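Local coordinates for mRNA-decapping enzyme subunit 1 (PDB 1Q67), which forms with DCP2 the complex that removes the 7-methylguanine cap from mRNA, the step that opens the transcript to 5'-to-3' decay, at residues F39-A44 with I203-V208; A44-W49 with N57-Q62; Q62-I67 with L145-P150. One frame throughout, in Å; residues are numbered along the deposited sequence.

Interaction 1 of 3, residues F39-A44 with I203-V208; sequences FHTPHA and IWIHTV
The backbone O of His-43 takes the N-H of His-206 at 3.1 Å, the one direct hydrogen bond between residues 39-44 and 203-208, and a fairly straight one (167° at the hydrogen). Next to it Ala-44 faces Ile-205 as an antiparallel non-hydrogen-bonded pair, and the CA of Ala-44 makes a C-H...O contact of 3.1 Å with the O of Trp-204. By this seam strand 43-50 joins strand 200-205 in one sheet of the PH-like sandwich, the chain having left the other sheet at the corner of Pro-42.

Where the segments diverge, water takes over. Water 1 donates to OG1 of Thr-41 at 2.7 Å and accepts from N of His-43 and N of Thr-207. OG1 of Thr-41, anti to the backbone N (chi1 -169°), also hydrogen-bonds to OD2 of Asp-210 of helix 208-223, while the CG2 methyl lies 4.0 Å from CG2 of Ile-205.

Apolar packing continues inward, CB of Ala-44 resting 3.8 Å from CG2 of Ile-203, with Leu-65 touching both residues. On the outer side His-43 and His-206 meet CB to CB at 3.9 Å, and their rings pack against His-43, Trp-204 and His-206 of the second subunit. The contact thus grades from apolar packing on the inner side, through a water that links two backbone N-H groups and a hydroxyl, to an aromatic surface used in dimer packing.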
ATOM      1  N   PHE B  39      17.943  -6.675   5.669  1.00 37.23           N
ATOM      2  CA  PHE B  39      17.496  -5.455   5.022  1.00 37.35           C
ATOM      3  C   PHE B  39      16.069  -5.119   5.417  1.00 36.81           C
ATOM      4  O   PHE B  39      15.243  -6.014   5.609  1.00 36.24           O
ATOM      5  CB  PHE B  39      17.559  -5.647   3.501  1.00 37.60           C
ATOM      6  CG  PHE B  39      16.942  -4.531   2.713  1.00 39.67           C
ATOM      7  CD1 PHE B  39      17.701  -3.432   2.327  1.00 42.55           C
ATOM      8  CD2 PHE B  39      15.590  -4.557   2.394  1.00 40.95           C
ATOM      9  CE1 PHE B  39      17.121  -2.373   1.626  1.00 43.42           C
ATOM     10  CE2 PHE B  39      14.999  -3.506   1.698  1.00 42.17           C
ATOM     11  CZ  PHE B  39      15.768  -2.408   1.315  1.00 42.21           C
ATOM     12  N   HIS B  40      15.794  -3.827   5.537  1.00 34.81           N
ATOM     13  CA  HIS B  40      14.455  -3.366   5.842  1.00 36.76           C
ATOM     14  C   HIS B  40      14.283  -1.967   5.282  1.00 36.88           C
ATOM     15  O   HIS B  40      15.226  -1.184   5.241  1.00 36.88           O
ATOM     16  CB  HIS B  40      14.169  -3.373   7.354  1.00 37.40           C
ATOM     17  CG  HIS B  40      14.976  -2.387   8.141  1.00 40.36           C
ATOM     18  ND1 HIS B  40      16.233  -2.672   8.628  1.00 40.70           N
ATOM     19  CD2 HIS B  40      14.704  -1.117   8.523  1.00 40.93           C
ATOM     20  CE1 HIS B  40      16.701  -1.621   9.278  1.00 40.39           C
ATOM     21  NE2 HIS B  40      15.793  -0.664   9.229  1.00 42.48           N
ATOM     22  N   THR B  41      13.077  -1.677   4.812  1.00 35.96           N
ATOM     23  CA  THR B  41      12.761  -0.366   4.273  1.00 37.15           C
ATOM     24  C   THR B  41      11.383  -0.083   4.865  1.00 36.74           C
ATOM     25  O   THR B  41      10.567  -0.994   5.004  1.00 36.17           O
ATOM     26  CB  THR B  41      12.742  -0.376   2.715  1.00 37.18           C
ATOM     27  OG1 THR B  41      12.680   0.971   2.230  1.00 38.63           O
ATOM     28  CG2 THR B  41      11.559  -1.160   2.186  1.00 33.63           C
ATOM     29  N   PRO B  42      11.114   1.182   5.232  1.00 37.57           N
ATOM     30  CA  PRO B  42       9.864   1.671   5.839  1.00 36.69           C
ATOM     31  C   PRO B  42       8.548   1.485   5.097  1.00 36.78           C
ATOM     32  O   PRO B  42       7.542   1.089   5.696  1.00 35.23           O
ATOM     33  CB  PRO B  42      10.142   3.164   6.074  1.00 37.85           C
ATOM     34  CG  PRO B  42      11.640   3.274   6.040  1.00 39.04           C
ATOM     35  CD  PRO B  42      12.037   2.302   4.978  1.00 36.34           C
ATOM     36  N   HIS B  43       8.544   1.784   3.803  1.00 36.83           N
ATOM     37  CA  HIS B  43       7.310   1.707   3.035  1.00 38.71           C
ATOM     38  C   HIS B  43       7.413   0.954   1.714  1.00 38.39           C
ATOM     39  O   HIS B  43       8.165   1.346   0.822  1.00 40.43           O
ATOM     40  CB  HIS B  43       6.814   3.132   2.780  1.00 40.46           C
ATOM     41  CG  HIS B  43       6.870   4.008   3.994  1.00 44.76           C
ATOM     42  ND1 HIS B  43       6.015   3.852   5.066  1.00 45.33           N
ATOM     43  CD2 HIS B  43       7.722   5.005   4.336  1.00 45.85           C
ATOM     44  CE1 HIS B  43       6.338   4.713   6.014  1.00 46.38           C
ATOM     45  NE2 HIS B  43       7.371   5.425   5.598  1.00 47.99           N
ATOM     46  N   ALA B  44       6.638  -0.117   1.593  1.00 35.17           N
ATOM     47  CA  ALA B  44       6.618  -0.931   0.384  1.00 34.84           C
ATOM     48  C   ALA B  44       5.195  -1.411   0.165  1.00 32.71           C
ATOM     49  O   ALA B  44       4.514  -1.791   1.111  1.00 34.17           O
ATOM     50  CB  ALA B  44       7.556  -2.120   0.533  1.00 32.07           C
ATOM     51  N   ILE B 203       6.858  -4.973  -6.253  1.00 35.38           N
ATOM     52  CA  ILE B 203       6.911  -4.263  -4.994  1.00 35.80           C
ATOM     53  C   ILE B 203       7.311  -2.814  -5.225  1.00 35.90           C
ATOM     54  O   ILE B 203       8.405  -2.545  -5.717  1.00 33.99           O
ATOM     55  CB  ILE B 203       7.924  -4.909  -4.015  1.00 36.73           C
ATOM     56  CG1 ILE B 203       7.583  -6.386  -3.792  1.00 35.61           C
ATOM     57  CG2 ILE B 203       7.884  -4.179  -2.675  1.00 37.94           C
ATOM     58  CD1 ILE B 203       8.613  -7.127  -2.950  1.00 35.39           C
ATOM     59  N   TRP B 204       6.412  -1.887  -4.891  1.00 36.41           N
ATOM     60  CA  TRP B 204       6.706  -0.462  -5.031  1.00 38.01           C
ATOM     61  C   TRP B 204       7.363  -0.039  -3.727  1.00 37.52           C
ATOM     62  O   TRP B 204       6.796  -0.223  -2.652  1.00 39.10           O
ATOM     63  CB  TRP B 204       5.433   0.371  -5.238  1.00 40.25           C
ATOM     64  CG  TRP B 204       5.733   1.844  -5.349  1.00 44.49           C
ATOM     65  CD1 TRP B 204       6.220   2.498  -6.443  1.00 46.14           C
ATOM     66  CD2 TRP B 204       5.682   2.818  -4.292  1.00 45.95           C
ATOM     67  NE1 TRP B 204       6.483   3.811  -6.134  1.00 47.59           N
ATOM     68  CE2 TRP B 204       6.158   4.036  -4.822  1.00 47.91           C
ATOM     69  CE3 TRP B 204       5.273   2.780  -2.950  1.00 49.63           C
ATOM     70  CZ2 TRP B 204       6.250   5.211  -4.053  1.00 50.04           C
ATOM     71  CZ3 TRP B 204       5.361   3.954  -2.181  1.00 50.08           C
ATOM     72  CH2 TRP B 204       5.843   5.150  -2.739  1.00 48.60           C
ATOM     73  N   ILE B 205       8.557   0.526  -3.818  1.00 38.98           N
ATOM     74  CA  ILE B 205       9.267   0.958  -2.630  1.00 42.44           C
ATOM     75  C   ILE B 205       9.447   2.474  -2.643  1.00 44.10           C
ATOM     76  O   ILE B 205       9.972   3.038  -3.598  1.00 43.04           O
ATOM     77  CB  ILE B 205      10.637   0.261  -2.533  1.00 43.25           C
ATOM     78  CG1 ILE B 205      10.431  -1.258  -2.430  1.00 42.52           C
ATOM     79  CG2 ILE B 205      11.405   0.792  -1.332  1.00 43.19           C
ATOM     80  CD1 ILE B 205      11.715  -2.067  -2.440  1.00 44.90           C
ATOM     81  N   HIS B 206       8.998   3.125  -1.573  1.00 47.49           N
ATOM     82  CA  HIS B 206       9.084   4.576  -1.474  1.00 51.04           C
ATOM     83  C   HIS B 206      10.512   5.119  -1.481  1.00 51.70           C
ATOM     84  O   HIS B 206      10.809   6.048  -2.223  1.00 52.27           O
ATOM     85  CB  HIS B 206       8.359   5.072  -0.224  1.00 54.79           C
ATOM     86  CG  HIS B 206       8.219   6.560  -0.175  1.00 59.53           C
ATOM     87  ND1 HIS B 206       7.388   7.256  -1.029  1.00 61.55           N
ATOM     88  CD2 HIS B 206       8.861   7.491   0.567  1.00 60.40           C
ATOM     89  CE1 HIS B 206       7.530   8.551  -0.817  1.00 61.06           C
ATOM     90  NE2 HIS B 206       8.418   8.721   0.144  1.00 61.10           N
ATOM     91  N   THR B 207      11.393   4.559  -0.656  1.00 51.44           N
ATOM     92  CA  THR B 207      12.777   5.026  -0.628  1.00 51.65           C
ATOM     93  C   THR B 207      13.428   4.623  -1.950  1.00 51.44           C
ATOM     94  O   THR B 207      13.705   3.447  -2.183  1.00 50.48           O
ATOM     95  CB  THR B 207      13.570   4.401   0.543  1.00 52.36           C
ATOM     96  OG1 THR B 207      12.899   4.678   1.780  1.00 52.44           O
ATOM     97  CG2 THR B 207      14.978   4.985   0.607  1.00 51.77           C
ATOM     98  N   VAL B 208      13.660   5.608  -2.810  1.00 51.19           N
ATOM     99  CA  VAL B 208      14.248   5.371  -4.122  1.00 51.56           C
ATOM    100  C   VAL B 208      15.477   4.477  -4.101  1.00 51.08           C
ATOM    101  O   VAL B 208      15.480   3.415  -4.714  1.00 51.05           O
ATOM    102  CB  VAL B 208      14.632   6.701  -4.812  1.00 53.29           C
ATOM    103  CG1 VAL B 208      15.238   6.421  -6.189  1.00 53.06           C
ATOM    104  CG2 VAL B 208      13.402   7.595  -4.938  1.00 53.52           C
TER
HETATM  105  O   HOH W   1      10.520   2.565   1.726  1.00 45.45           O

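Interaction 2 of 3, residues A44-W49 with N57-Q62; sequences ASLYKW and NKLEYQ
Leu-46 lies against both Leu-59 and Tyr-61, and its backbone bonds to each: its N gives a hydrogen to O of Tyr-61 at 2.9 Å, while its O accepts from N of Leu-59 at 3.0 Å. That O also receives NZ of Lys-58 at 3.2 Å, the two donors arriving from opposite faces of the carbonyl plane. Lys-58 reaches it through a bend at chi2 (56°), which lays CD over one face of the Tyr-47 ring, 4.0 Å from the centroid. Its ammonium further donates to OG of Ser-45, at a modelled distance so short as to be doubtful in detail, and weakly to O of Tyr-61. The setting is the antiparallel hairpin of strands 43-50 and 55-59, continued past the corner at Glu-60 by strand 61-62; a beta bulge shifts the register by two between Tyr-47/Lys-58 and Ser-45/Gln-62. Were Lys-58 replaced by alanine, the O of Leu-46 would probably lose its second donor and the Tyr-47 face the CD group that covers it. Farther along, Lys-48 and Asn-57 exchange two backbone bonds, N of Lys-48 to O of Asn-57 at 2.8 Å and N of Asn-57 to O of Lys-48 at 2.7 Å. The extended side chain of Lys-48 carries NZ away to a salt bridge with Glu-199.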
ATOM      1  N   ALA B  44       6.638  -0.117   1.593  1.00 35.17           N
ATOM      2  CA  ALA B  44       6.618  -0.931   0.384  1.00 34.84           C
ATOM      3  C   ALA B  44       5.195  -1.411   0.165  1.00 32.71           C
ATOM      4  O   ALA B  44       4.514  -1.791   1.111  1.00 34.17           O
ATOM      5  CB  ALA B  44       7.556  -2.120   0.533  1.00 32.07           C
ATOM      6  N   SER B  45       4.747  -1.387  -1.082  1.00 31.91           N
ATOM      7  CA  SER B  45       3.392  -1.810  -1.406  1.00 32.48           C
ATOM      8  C   SER B  45       3.464  -2.993  -2.376  1.00 32.99           C
ATOM      9  O   SER B  45       4.236  -2.974  -3.336  1.00 32.59           O
ATOM     10  CB  SER B  45       2.619  -0.636  -2.023  1.00 30.08           C
ATOM     11  OG  SER B  45       1.257  -0.973  -2.197  1.00 35.46           O
ATOM     12  N   LEU B  46       2.644  -4.008  -2.123  1.00 33.03           N
ATOM     13  CA  LEU B  46       2.647  -5.231  -2.915  1.00 33.69           C
ATOM     14  C   LEU B  46       1.574  -5.379  -4.004  1.00 33.88           C
ATOM     15  O   LEU B  46       0.390  -5.118  -3.779  1.00 32.76           O
ATOM     16  CB  LEU B  46       2.556  -6.435  -1.963  1.00 31.94           C
ATOM     17  CG  LEU B  46       2.793  -7.813  -2.587  1.00 31.50           C
ATOM     18  CD1 LEU B  46       4.266  -7.918  -3.003  1.00 30.66           C
ATOM     19  CD2 LEU B  46       2.456  -8.910  -1.600  1.00 30.44           C
ATOM     20  N   TYR B  47       2.014  -5.813  -5.185  1.00 33.52           N
ATOM     21  CA  TYR B  47       1.132  -6.062  -6.320  1.00 34.01           C
ATOM     22  C   TYR B  47       1.462  -7.437  -6.887  1.00 34.87           C
ATOM     23  O   TYR B  47       2.571  -7.943  -6.714  1.00 32.76           O
ATOM     24  CB  TYR B  47       1.340  -5.051  -7.451  1.00 33.63           C
ATOM     25  CG  TYR B  47       1.050  -3.614  -7.109  1.00 35.82           C
ATOM     26  CD1 TYR B  47       1.947  -2.864  -6.348  1.00 34.88           C
ATOM     27  CD2 TYR B  47      -0.107  -2.991  -7.574  1.00 34.64           C
ATOM     28  CE1 TYR B  47       1.700  -1.528  -6.064  1.00 35.80           C
ATOM     29  CE2 TYR B  47      -0.363  -1.656  -7.296  1.00 35.73           C
ATOM     30  CZ  TYR B  47       0.543  -0.930  -6.543  1.00 37.07           C
ATOM     31  OH  TYR B  47       0.304   0.401  -6.284  1.00 40.07           O
ATOM     32  N   LYS B  48       0.498  -8.029  -7.580  1.00 36.57           N
ATOM     33  CA  LYS B  48       0.703  -9.321  -8.203  1.00 37.37           C
ATOM     34  C   LYS B  48       0.292  -9.209  -9.668  1.00 38.05           C
ATOM     35  O   LYS B  48      -0.732  -8.601 -10.000  1.00 36.00           O
ATOM     36  CB  LYS B  48      -0.119 -10.405  -7.498  1.00 39.24           C
ATOM     37  CG  LYS B  48       0.173 -11.810  -8.015  1.00 40.14           C
ATOM     38  CD  LYS B  48      -0.464 -12.873  -7.145  1.00 41.38           C
ATOM     39  CE  LYS B  48      -0.009 -14.262  -7.572  1.00 43.32           C
ATOM     40  NZ  LYS B  48      -0.417 -15.300  -6.589  1.00 44.77           N
ATOM     41  N   TRP B  49       1.106  -9.786 -10.543  1.00 38.70           N
ATOM     42  CA  TRP B  49       0.840  -9.747 -11.973  1.00 39.11           C
ATOM     43  C   TRP B  49      -0.190 -10.786 -12.395  1.00 40.02           C
ATOM     44  O   TRP B  49      -0.082 -11.963 -12.050  1.00 38.72           O
ATOM     45  CB  TRP B  49       2.141  -9.961 -12.756  1.00 39.66           C
ATOM     46  CG  TRP B  49       1.951  -9.932 -14.242  1.00 40.29           C
ATOM     47  CD1 TRP B  49       1.850 -11.005 -15.080  1.00 40.43           C
ATOM     48  CD2 TRP B  49       1.793  -8.766 -15.058  1.00 40.21           C
ATOM     49  NE1 TRP B  49       1.637 -10.579 -16.375  1.00 39.55           N
ATOM     50  CE2 TRP B  49       1.596  -9.210 -16.388  1.00 40.01           C
ATOM     51  CE3 TRP B  49       1.791  -7.388 -14.793  1.00 39.37           C
ATOM     52  CZ2 TRP B  49       1.402  -8.325 -17.451  1.00 37.49           C
ATOM     53  CZ3 TRP B  49       1.598  -6.506 -15.852  1.00 39.93           C
ATOM     54  CH2 TRP B  49       1.405  -6.981 -17.165  1.00 41.34           C
ATOM     55  N   ASN B  57      -2.323  -6.402 -10.258  1.00 41.21           N
ATOM     56  CA  ASN B  57      -3.425  -6.371  -9.301  1.00 38.86           C
ATOM     57  C   ASN B  57      -2.853  -5.954  -7.958  1.00 38.87           C
ATOM     58  O   ASN B  57      -1.871  -6.531  -7.487  1.00 37.99           O
ATOM     59  CB  ASN B  57      -4.095  -7.741  -9.146  1.00 40.28           C
ATOM     60  CG  ASN B  57      -4.973  -8.095 -10.329  1.00 43.38           C
ATOM     61  OD1 ASN B  57      -5.612  -7.225 -10.926  1.00 45.03           O
ATOM     62  ND2 ASN B  57      -5.022  -9.374 -10.664  1.00 44.91           N
ATOM     63  N   LYS B  58      -3.460  -4.945  -7.342  1.00 38.47           N
ATOM     64  CA  LYS B  58      -3.001  -4.477  -6.043  1.00 36.84           C
ATOM     65  C   LYS B  58      -3.417  -5.475  -4.973  1.00 36.46           C
ATOM     66  O   LYS B  58      -4.580  -5.880  -4.915  1.00 36.27           O
ATOM     67  CB  LYS B  58      -3.612  -3.101  -5.742  1.00 38.66           C
ATOM     68  CG  LYS B  58      -3.401  -2.602  -4.319  1.00 35.76           C
ATOM     69  CD  LYS B  58      -1.927  -2.560  -3.929  1.00 37.27           C
ATOM     70  CE  LYS B  58      -1.791  -2.234  -2.444  1.00 39.68           C
ATOM     71  NZ  LYS B  58      -0.512  -2.684  -1.833  1.00 35.48           N
ATOM     72  N   LEU B  59      -2.470  -5.900  -4.143  1.00 35.12           N
ATOM     73  CA  LEU B  59      -2.792  -6.829  -3.066  1.00 36.32           C
ATOM     74  C   LEU B  59      -2.893  -6.040  -1.762  1.00 37.10           C
ATOM     75  O   LEU B  59      -2.352  -4.939  -1.657  1.00 36.44           O
ATOM     76  CB  LEU B  59      -1.718  -7.914  -2.933  1.00 37.18           C
ATOM     77  CG  LEU B  59      -1.497  -8.834  -4.137  1.00 36.57           C
ATOM     78  CD1 LEU B  59      -0.539  -9.948  -3.737  1.00 34.96           C
ATOM     79  CD2 LEU B  59      -2.832  -9.417  -4.606  1.00 34.89           C
ATOM     80  N   GLU B  60      -3.564  -6.614  -0.769  1.00 37.15           N
ATOM     81  CA  GLU B  60      -3.761  -5.938   0.513  1.00 40.70           C
ATOM     82  C   GLU B  60      -2.556  -5.900   1.448  1.00 38.78           C
ATOM     83  O   GLU B  60      -2.693  -6.147   2.643  1.00 40.44           O
ATOM     84  CB  GLU B  60      -4.948  -6.564   1.258  1.00 43.44           C
ATOM     85  CG  GLU B  60      -6.265  -6.508   0.496  1.00 50.44           C
ATOM     86  CD  GLU B  60      -7.484  -6.712   1.396  1.00 54.84           C
ATOM     87  OE1 GLU B  60      -7.511  -7.702   2.171  1.00 54.62           O
ATOM     88  OE2 GLU B  60      -8.419  -5.877   1.321  1.00 55.86           O
ATOM     89  N   TYR B  61      -1.376  -5.600   0.924  1.00 37.51           N
ATOM     90  CA  TYR B  61      -0.198  -5.538   1.779  1.00 34.60           C
ATOM     91  C   TYR B  61       0.671  -4.341   1.448  1.00 34.32           C
ATOM     92  O   TYR B  61       1.034  -4.130   0.287  1.00 35.28           O
ATOM     93  CB  TYR B  61       0.638  -6.816   1.659  1.00 34.95           C
ATOM     94  CG  TYR B  61      -0.116  -8.078   2.006  1.00 33.49           C
ATOM     95  CD1 TYR B  61      -0.701  -8.851   1.006  1.00 35.11           C
ATOM     96  CD2 TYR B  61      -0.263  -8.489   3.333  1.00 31.91           C
ATOM     97  CE1 TYR B  61      -1.419 -10.003   1.308  1.00 35.37           C
ATOM     98  CE2 TYR B  61      -0.982  -9.643   3.656  1.00 33.45           C
ATOM     99  CZ  TYR B  61      -1.558 -10.393   2.632  1.00 35.77           C
ATOM    100  OH  TYR B  61      -2.275 -11.528   2.913  1.00 37.98           O
ATOM    101  N   GLN B  62       0.975  -3.556   2.479  1.00 32.92           N
ATOM    102  CA  GLN B  62       1.819  -2.359   2.369  1.00 33.95           C
ATOM    103  C   GLN B  62       2.354  -2.116   3.770  1.00 32.96           C
ATOM    104  O   GLN B  62       1.618  -2.249   4.747  1.00 32.70           O
ATOM    105  CB  GLN B  62       1.026  -1.102   1.995  1.00 35.78           C
ATOM    106  CG  GLN B  62      -0.098  -1.279   1.015  1.00 41.57           C
ATOM    107  CD  GLN B  62      -1.198  -2.159   1.546  1.00 36.91           C
ATOM    108  OE1 GLN B  62      -1.500  -2.155   2.741  1.00 41.92           O
ATOM    109  NE2 GLN B  62      -1.813  -2.915   0.659  1.00 39.36           N
TER

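Interaction 3 of 3, residues Q62-I67 with L145-P150; sequences QGVLAI and LNRINP
Asn-146 turns its amide toward the backbone of Gln-62: CG stands anti to the carbonyl carbon (chi1 -76°), and OD1 accepts the N-H of Gln-62 at 2.8 Å. The donor sits above the plane of the Asn-146 side-chain carbonyl, 38° out of it, and therefore not on a lone pair. The other end of the amide is engaged as well, ND2 giving a hydrogen in its own plane to OD1 of Asn-149 at 2.8 Å and another to O of Glu-60. Arg-147 runs out extended from CG to NE, past the CA of Gly-63. CG2 of Val-64 covers one face of its guanidinium, 3.7 Å from NH2, while NE bonds to O of Pro-42.

Beside them strand 140-146 pairs with strand 64-70 in the four-stranded sheet. N of Leu-145 donates to O of Val-64 at 2.7 Å, whereas the return bond from N of Val-64 to O of Leu-145 is longer, 3.1 Å, and bent (138°). Gly-63 turns the corner with backbone angles that only glycine readily adopts, its CA 3.4 Å from O of Leu-145. Next to this corner an asparagine side chain supplies an acceptor to the backbone, and its amide bonds at both ends, which is likely to fix its rotation.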
ATOM      1  N   GLN B  62       0.975  -3.556   2.479  1.00 32.92           N
ATOM      2  CA  GLN B  62       1.819  -2.359   2.369  1.00 33.95           C
ATOM      3  C   GLN B  62       2.354  -2.116   3.770  1.00 32.96           C
ATOM      4  O   GLN B  62       1.618  -2.249   4.747  1.00 32.70           O
ATOM      5  CB  GLN B  62       1.026  -1.102   1.995  1.00 35.78           C
ATOM      6  CG  GLN B  62      -0.098  -1.279   1.015  1.00 41.57           C
ATOM      7  CD  GLN B  62      -1.198  -2.159   1.546  1.00 36.91           C
ATOM      8  OE1 GLN B  62      -1.500  -2.155   2.741  1.00 41.92           O
ATOM      9  NE2 GLN B  62      -1.813  -2.915   0.659  1.00 39.36           N
ATOM     10  N   GLY B  63       3.615  -1.726   3.868  1.00 31.53           N
ATOM     11  CA  GLY B  63       4.198  -1.479   5.170  1.00 31.60           C
ATOM     12  C   GLY B  63       5.688  -1.725   5.171  1.00 31.89           C
ATOM     13  O   GLY B  63       6.356  -1.521   4.159  1.00 32.77           O
ATOM     14  N   VAL B  64       6.213  -2.167   6.306  1.00 32.71           N
ATOM     15  CA  VAL B  64       7.634  -2.434   6.426  1.00 34.07           C
ATOM     16  C   VAL B  64       8.009  -3.715   5.680  1.00 34.54           C
ATOM     17  O   VAL B  64       7.375  -4.762   5.851  1.00 33.42           O
ATOM     18  CB  VAL B  64       8.056  -2.568   7.902  1.00 34.08           C
ATOM     19  CG1 VAL B  64       9.557  -2.794   7.987  1.00 34.14           C
ATOM     20  CG2 VAL B  64       7.686  -1.303   8.671  1.00 34.78           C
ATOM     21  N   LEU B  65       9.043  -3.614   4.851  1.00 34.13           N
ATOM     22  CA  LEU B  65       9.526  -4.742   4.072  1.00 35.25           C
ATOM     23  C   LEU B  65      10.891  -5.137   4.608  1.00 34.67           C
ATOM     24  O   LEU B  65      11.773  -4.294   4.750  1.00 35.08           O
ATOM     25  CB  LEU B  65       9.638  -4.358   2.591  1.00 38.23           C
ATOM     26  CG  LEU B  65      10.465  -5.248   1.645  1.00 39.11           C
ATOM     27  CD1 LEU B  65       9.866  -6.637   1.552  1.00 38.65           C
ATOM     28  CD2 LEU B  65      10.492  -4.606   0.268  1.00 37.33           C
ATOM     29  N   ALA B  66      11.063  -6.415   4.923  1.00 31.52           N
ATOM     30  CA  ALA B  66      12.343  -6.881   5.425  1.00 31.96           C
ATOM     31  C   ALA B  66      12.759  -8.179   4.748  1.00 32.27           C
ATOM     32  O   ALA B  66      11.912  -8.982   4.357  1.00 31.66           O
ATOM     33  CB  ALA B  66      12.280  -7.098   6.939  1.00 30.53           C
ATOM     34  N   ILE B  67      14.070  -8.357   4.612  1.00 31.74           N
ATOM     35  CA  ILE B  67      14.656  -9.560   4.043  1.00 32.35           C
ATOM     36  C   ILE B  67      15.608 -10.039   5.124  1.00 32.74           C
ATOM     37  O   ILE B  67      16.426  -9.274   5.638  1.00 34.20           O
ATOM     38  CB  ILE B  67      15.407  -9.266   2.748  1.00 33.02           C
ATOM     39  CG1 ILE B  67      14.387  -8.896   1.670  1.00 31.64           C
ATOM     40  CG2 ILE B  67      16.223 -10.490   2.321  1.00 30.24           C
ATOM     41  CD1 ILE B  67      15.001  -8.348   0.435  1.00 37.93           C
ATOM     42  N   LEU B 145       5.186  -6.212   6.622  1.00 33.51           N
ATOM     43  CA  LEU B 145       4.329  -6.089   7.796  1.00 35.13           C
ATOM     44  C   LEU B 145       3.441  -4.865   7.651  1.00 34.47           C
ATOM     45  O   LEU B 145       3.935  -3.742   7.704  1.00 34.89           O
ATOM     46  CB  LEU B 145       5.194  -5.943   9.052  1.00 35.48           C
ATOM     47  CG  LEU B 145       6.238  -7.036   9.322  1.00 39.81           C
ATOM     48  CD1 LEU B 145       7.437  -6.454  10.042  1.00 42.44           C
ATOM     49  CD2 LEU B 145       5.619  -8.145  10.134  1.00 41.16           C
ATOM     50  N   ASN B 146       2.140  -5.070   7.460  1.00 35.63           N
ATOM     51  CA  ASN B 146       1.226  -3.931   7.327  1.00 37.10           C
ATOM     52  C   ASN B 146       1.291  -3.023   8.546  1.00 37.98           C
ATOM     53  O   ASN B 146       1.331  -3.500   9.679  1.00 34.91           O
ATOM     54  CB  ASN B 146      -0.215  -4.403   7.115  1.00 37.28           C
ATOM     55  CG  ASN B 146      -0.455  -4.893   5.704  1.00 38.78           C
ATOM     56  OD1 ASN B 146       0.452  -4.859   4.869  1.00 40.98           O
ATOM     57  ND2 ASN B 146      -1.673  -5.348   5.424  1.00 37.95           N
ATOM     58  N   ARG B 147       1.314  -1.717   8.295  1.00 40.39           N
ATOM     59  CA  ARG B 147       1.387  -0.702   9.344  1.00 44.33           C
ATOM     60  C   ARG B 147       0.016  -0.278   9.843  1.00 45.45           C
ATOM     61  O   ARG B 147      -0.160   0.017  11.023  1.00 46.22           O
ATOM     62  CB  ARG B 147       2.088   0.553   8.820  1.00 47.68           C
ATOM     63  CG  ARG B 147       3.597   0.481   8.694  1.00 52.05           C
ATOM     64  CD  ARG B 147       4.093   1.683   7.894  1.00 54.63           C
ATOM     65  NE  ARG B 147       5.543   1.821   7.928  1.00 56.93           N
ATOM     66  CZ  ARG B 147       6.218   2.284   8.973  1.00 58.30           C
ATOM     67  NH1 ARG B 147       5.562   2.659  10.065  1.00 58.36           N
ATOM     68  NH2 ARG B 147       7.545   2.361   8.931  1.00 56.60           N
ATOM     69  N   ILE B 148      -0.946  -0.236   8.931  1.00 46.84           N
ATOM     70  CA  ILE B 148      -2.299   0.204   9.254  1.00 47.62           C
ATOM     71  C   ILE B 148      -3.206  -0.891   9.808  1.00 47.83           C
ATOM     72  O   ILE B 148      -4.226  -0.593  10.427  1.00 49.17           O
ATOM     73  CB  ILE B 148      -2.946   0.863   8.016  1.00 47.45           C
ATOM     74  CG1 ILE B 148      -1.955   1.852   7.391  1.00 48.16           C
ATOM     75  CG2 ILE B 148      -4.215   1.604   8.415  1.00 49.62           C
ATOM     76  CD1 ILE B 148      -1.406   2.898   8.365  1.00 48.24           C
ATOM     77  N   ASN B 149      -2.849  -2.151   9.568  1.00 47.14           N
ATOM     78  CA  ASN B 149      -3.606  -3.282  10.105  1.00 44.76           C
ATOM     79  C   ASN B 149      -2.602  -4.388  10.399  1.00 45.08           C
ATOM     80  O   ASN B 149      -1.431  -4.271  10.049  1.00 44.61           O
ATOM     81  CB  ASN B 149      -4.710  -3.756   9.147  1.00 46.30           C
ATOM     82  CG  ASN B 149      -4.191  -4.169   7.785  1.00 46.84           C
ATOM     83  OD1 ASN B 149      -3.204  -4.897   7.674  1.00 48.81           O
ATOM     84  ND2 ASN B 149      -4.873  -3.721   6.737  1.00 47.13           N
ATOM     85  N   PRO B 150      -3.036  -5.477  11.050  1.00 45.08           N
ATOM     86  CA  PRO B 150      -2.104  -6.563  11.373  1.00 45.79           C
ATOM     87  C   PRO B 150      -1.806  -7.635  10.324  1.00 45.92           C
ATOM     88  O   PRO B 150      -1.424  -8.749  10.682  1.00 47.03           O
ATOM     89  CB  PRO B 150      -2.730  -7.165  12.627  1.00 45.05           C
ATOM     90  CG  PRO B 150      -4.181  -7.089  12.304  1.00 45.75           C
ATOM     91  CD  PRO B 150      -4.331  -5.686  11.722  1.00 45.32           C
TER
HETATM   92  O   HOH W   2      -0.888  -0.988   6.048  1.00 31.02           O

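How the interactions relate
Interactions 1 and 2 add neighbours to opposite edges of strand 43-50 in the five-stranded sheet and share Ala-44; interaction 3 belongs to the four-stranded sheet and shares Gln-62 with interaction 2. The sheets meet where O of Ala-44 probably bonds to N of Gly-63, 2.9 Å away, near corners in the chain at Pro-42, Glu-60 and Gly-63. Interaction 2 is the buried one, and it alone brings a lysine ammonium among backbone carbonyls. The other two are partly buried and lie at strand ends, each with a bridging water; beside their backbone bonds, interaction 1 adds apolar packing, interaction 3 a side-chain amide and an arginine. All three reach the second subunit.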